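Local coordinates for protein 2-dehydropantoate 2-reductase (Porphyromonas gingivalis, PDB 2QYT) that probably catalyses the NADPH-dependent reduction of ketopantoate to pantoate, a step in pantothenate biosynthesis, at residues F202-V207 with L257-K262. Sequence-based numbering, arbitrary orientation. Where two conformers were deposited one is given.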
ATOM      1  N   PHE A 202       8.983  -1.847   3.408  1.00 10.18           N
ATOM      2  CA  PHE A 202       9.206  -3.203   2.903  1.00 10.72           C
ATOM      3  C   PHE A 202      10.231  -4.015   3.727  1.00 12.21           C
ATOM      4  O   PHE A 202      10.048  -5.200   3.968  1.00 11.29           O
ATOM      5  CB  PHE A 202       9.608  -3.205   1.414  1.00  9.30           C
ATOM      6  CG  PHE A 202       9.934  -4.580   0.899  1.00  8.18           C
ATOM      7  CD1 PHE A 202       8.902  -5.444   0.478  1.00  9.23           C
ATOM      8  CD2 PHE A 202      11.249  -5.039   0.889  1.00  7.15           C
ATOM      9  CE1 PHE A 202       9.171  -6.724   0.022  1.00  7.33           C
ATOM     10  CE2 PHE A 202      11.542  -6.328   0.463  1.00  7.26           C
ATOM     11  CZ  PHE A 202      10.506  -7.172   0.021  1.00  7.36           C
HETATM   12  N   MSE A 203      11.321  -3.372   4.122  1.00 15.04           N
HETATM   13  CA  MSE A 203      12.357  -4.014   4.932  1.00 18.04           C
HETATM   14  C   MSE A 203      11.796  -4.522   6.268  1.00 17.41           C
HETATM   15  O   MSE A 203      12.017  -5.682   6.620  1.00 17.99           O
HETATM   16  CB  MSE A 203      13.526  -3.066   5.151  1.00 17.50           C
HETATM   17  CG  MSE A 203      14.407  -2.845   3.935  1.00 19.10           C
HETATM   18 SE   MSE A 203      15.730  -1.411   4.245  0.75 24.87          SE
HETATM   19  CE  MSE A 203      14.717  -0.327   5.497  1.00 24.62           C
HETATM   20  N   MSE A 204      11.037  -3.671   6.962  1.00 17.72           N
HETATM   21  CA  MSE A 204      10.372  -4.010   8.219  0.50 17.63           C
HETATM   22  C   MSE A 204       9.449  -5.225   8.103  1.00 17.14           C
HETATM   23  O   MSE A 204       9.487  -6.148   8.908  1.00 16.65           O
HETATM   24  CB  MSE A 204       9.532  -2.823   8.675  0.50 18.19           C
HETATM   25  CG  MSE A 204      10.329  -1.632   9.144  0.50 21.16           C
HETATM   26 SE   MSE A 204      11.258  -2.000  10.806  0.40 26.42          SE
HETATM   27  CE  MSE A 204       9.704  -2.465  11.916  0.50 24.01           C
ATOM     28  N   ILE A 205       8.587  -5.200   7.093  1.00 16.59           N
ATOM     29  CA  ILE A 205       7.611  -6.267   6.919  1.00 16.13           C
ATOM     30  C   ILE A 205       8.250  -7.509   6.296  1.00 15.51           C
ATOM     31  O   ILE A 205       7.847  -8.625   6.586  1.00 15.05           O
ATOM     32  CB  ILE A 205       6.373  -5.801   6.141  1.00 16.10           C
ATOM     33  CG1 ILE A 205       5.426  -6.977   5.898  1.00 17.08           C
ATOM     34  CG2 ILE A 205       6.776  -5.188   4.835  1.00 17.08           C
ATOM     35  CD1 ILE A 205       4.149  -6.635   5.175  1.00 18.73           C
ATOM     36  N   SER A 206       9.262  -7.316   5.460  1.00 15.48           N
ATOM     37  CA  SER A 206      10.061  -8.439   4.979  1.00 14.86           C
ATOM     38  C   SER A 206      10.677  -9.156   6.196  1.00 15.49           C
ATOM     39  O   SER A 206      10.342 -10.304   6.484  1.00 15.01           O
ATOM     40  CB  SER A 206      11.120  -7.944   3.985  1.00 14.88           C
ATOM     41  OG  SER A 206      11.927  -8.991   3.485  1.00 12.37           O
ATOM     42  N   VAL A 207      11.521  -8.469   6.958  1.00 16.29           N
ATOM     43  CA  VAL A 207      12.195  -9.141   8.095  1.00 16.88           C
ATOM     44  C   VAL A 207      11.172  -9.778   9.038  1.00 16.71           C
ATOM     45  O   VAL A 207      11.279 -10.962   9.343  1.00 17.04           O
ATOM     46  CB  VAL A 207      13.208  -8.252   8.866  1.00 16.33           C
ATOM     47  CG1 VAL A 207      14.286  -7.683   7.923  1.00 15.82           C
ATOM     48  CG2 VAL A 207      12.505  -7.152   9.620  1.00 18.91           C
ATOM     49  N   LEU A 257      15.572  -1.847  13.704  1.00 44.50           N
ATOM     50  CA  LEU A 257      15.690  -2.706  14.887  1.00 45.03           C
ATOM     51  C   LEU A 257      14.817  -2.239  16.056  1.00 45.31           C
ATOM     52  O   LEU A 257      14.055  -3.027  16.620  1.00 45.38           O
ATOM     53  CB  LEU A 257      17.157  -2.797  15.349  1.00 45.05           C
ATOM     54  CG  LEU A 257      17.751  -3.984  16.129  1.00 44.92           C
ATOM     55  CD1 LEU A 257      18.862  -3.460  17.045  1.00 44.95           C
ATOM     56  CD2 LEU A 257      16.748  -4.811  16.943  1.00 44.34           C
ATOM     57  N   ASP A 258      14.932  -0.961  16.416  1.00 45.63           N
ATOM     58  CA  ASP A 258      14.258  -0.436  17.602  1.00 45.97           C
ATOM     59  C   ASP A 258      12.731  -0.459  17.486  1.00 46.19           C
ATOM     60  O   ASP A 258      12.037  -0.767  18.459  1.00 46.07           O
ATOM     61  CB  ASP A 258      14.759   0.968  17.932  1.00 46.02           C
ATOM     62  CG  ASP A 258      14.641   1.287  19.400  1.00 46.28           C
ATOM     63  OD1 ASP A 258      13.790   2.129  19.756  1.00 47.04           O
ATOM     64  OD2 ASP A 258      15.384   0.680  20.202  1.00 46.27           O
ATOM     65  N   LYS A 259      12.227  -0.140  16.291  1.00 46.51           N
ATOM     66  CA  LYS A 259      10.791  -0.182  15.973  1.00 46.85           C
ATOM     67  C   LYS A 259      10.149  -1.558  16.249  1.00 47.04           C
ATOM     68  O   LYS A 259       8.998  -1.638  16.704  1.00 47.06           O
ATOM     69  CB  LYS A 259      10.555   0.259  14.518  1.00 46.81           C
ATOM     70  CG  LYS A 259       9.095   0.565  14.150  1.00 46.93           C
ATOM     71  CD  LYS A 259       8.579   1.852  14.805  1.00 46.73           C
ATOM     72  CE  LYS A 259       7.061   1.825  15.008  1.00 45.90           C
ATOM     73  NZ  LYS A 259       6.574   3.061  15.673  1.00 44.71           N
ATOM     74  N   GLN A 260      10.909  -2.623  15.985  1.00 47.24           N
ATOM     75  CA  GLN A 260      10.516  -4.002  16.326  1.00 47.36           C
ATOM     76  C   GLN A 260      10.285  -4.217  17.837  1.00 47.14           C
ATOM     77  O   GLN A 260       9.448  -5.036  18.228  1.00 47.12           O
ATOM     78  CB  GLN A 260      11.582  -4.998  15.842  1.00 47.66           C
ATOM     79  CG  GLN A 260      12.220  -4.686  14.479  1.00 48.16           C
ATOM     80  CD  GLN A 260      11.588  -5.431  13.325  1.00 48.79           C
ATOM     81  OE1 GLN A 260      10.816  -6.372  13.513  1.00 48.39           O
ATOM     82  NE2 GLN A 260      11.927  -5.018  12.111  1.00 50.05           N
ATOM     83  N   ARG A 261      11.033  -3.490  18.672  1.00 46.78           N
ATOM     84  CA  ARG A 261      10.946  -3.633  20.138  1.00 46.49           C
ATOM     85  C   ARG A 261       9.630  -3.081  20.720  1.00 46.41           C
ATOM     86  O   ARG A 261       9.138  -3.582  21.735  1.00 46.34           O
ATOM     87  CB  ARG A 261      12.151  -2.968  20.831  1.00 46.45           C
ATOM     88  CG  ARG A 261      13.521  -3.371  20.272  1.00 46.30           C
ATOM     89  CD  ARG A 261      14.669  -2.729  21.048  1.00 46.11           C
ATOM     90  NE  ARG A 261      15.989  -3.046  20.488  1.00 44.90           N
ATOM     91  CZ  ARG A 261      16.738  -4.093  20.840  1.00 44.27           C
ATOM     92  NH1 ARG A 261      16.310  -4.963  21.751  1.00 42.92           N
ATOM     93  NH2 ARG A 261      17.924  -4.279  20.275  1.00 43.70           N
ATOM     94  N   LYS A 262       9.074  -2.061  20.062  1.00 46.23           N
ATOM     95  CA  LYS A 262       7.857  -1.360  20.517  1.00 45.92           C
ATOM     96  C   LYS A 262       6.565  -1.933  19.915  1.00 45.34           C
ATOM     97  O   LYS A 262       5.457  -1.642  20.410  1.00 45.38           O
ATOM     98  CB  LYS A 262       7.959   0.138  20.205  1.00 45.99           C
ATOM     99  CG  LYS A 262       9.084   0.864  20.963  1.00 46.27           C
ATOM    100  CD  LYS A 262       9.219   2.304  20.467  1.00 46.31           C
ATOM    101  CE  LYS A 262      10.352   3.041  21.193  1.00 46.89           C
ATOM    102  NZ  LYS A 262      10.546   4.408  20.614  1.00 46.76           N
TER
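The hydroxyl oxygen OG1 of Thr208 is hydrogen-bonded both to Gln260 OE1 and to Met204 O, and so ties the glutamine amide to the backbone of helix 194-215. The amide nitrogen rests against nonpolar groups: Val207 CG2 lies 3.3 Å from Gln260 NE2, and the selenium of selenomethionine Met204, SE, stands 3.4 Å from the same nitrogen in the conformer described; a second was deposited, so the contacts of both SE and CE are less certain. None of these is a hydrogen bond, and this buried amide nitrogen has no polar partner in the model. Met204 and Gln260 approach each other from opposite directions. Bends in the Met204 chain at chi2 (-69°) and chi3 (-58°) carry its methyl over Gln260 NE2 and against Lys259, with Met204 CE 3.8 Å from Lys259 CG. Only the aliphatic start of Lys259 takes part, the rest of its chain leading away. The helix axes stay 11.0 Å apart and cross at -59°, a separation bridged by side chains. Val207 also packs on Leu234 and Val237 of helix 227-244. The contact thus joins two helices of the helical C-terminal domain of ketopantoate reductases, probably related to that of 6-phosphogluconate dehydrogenase.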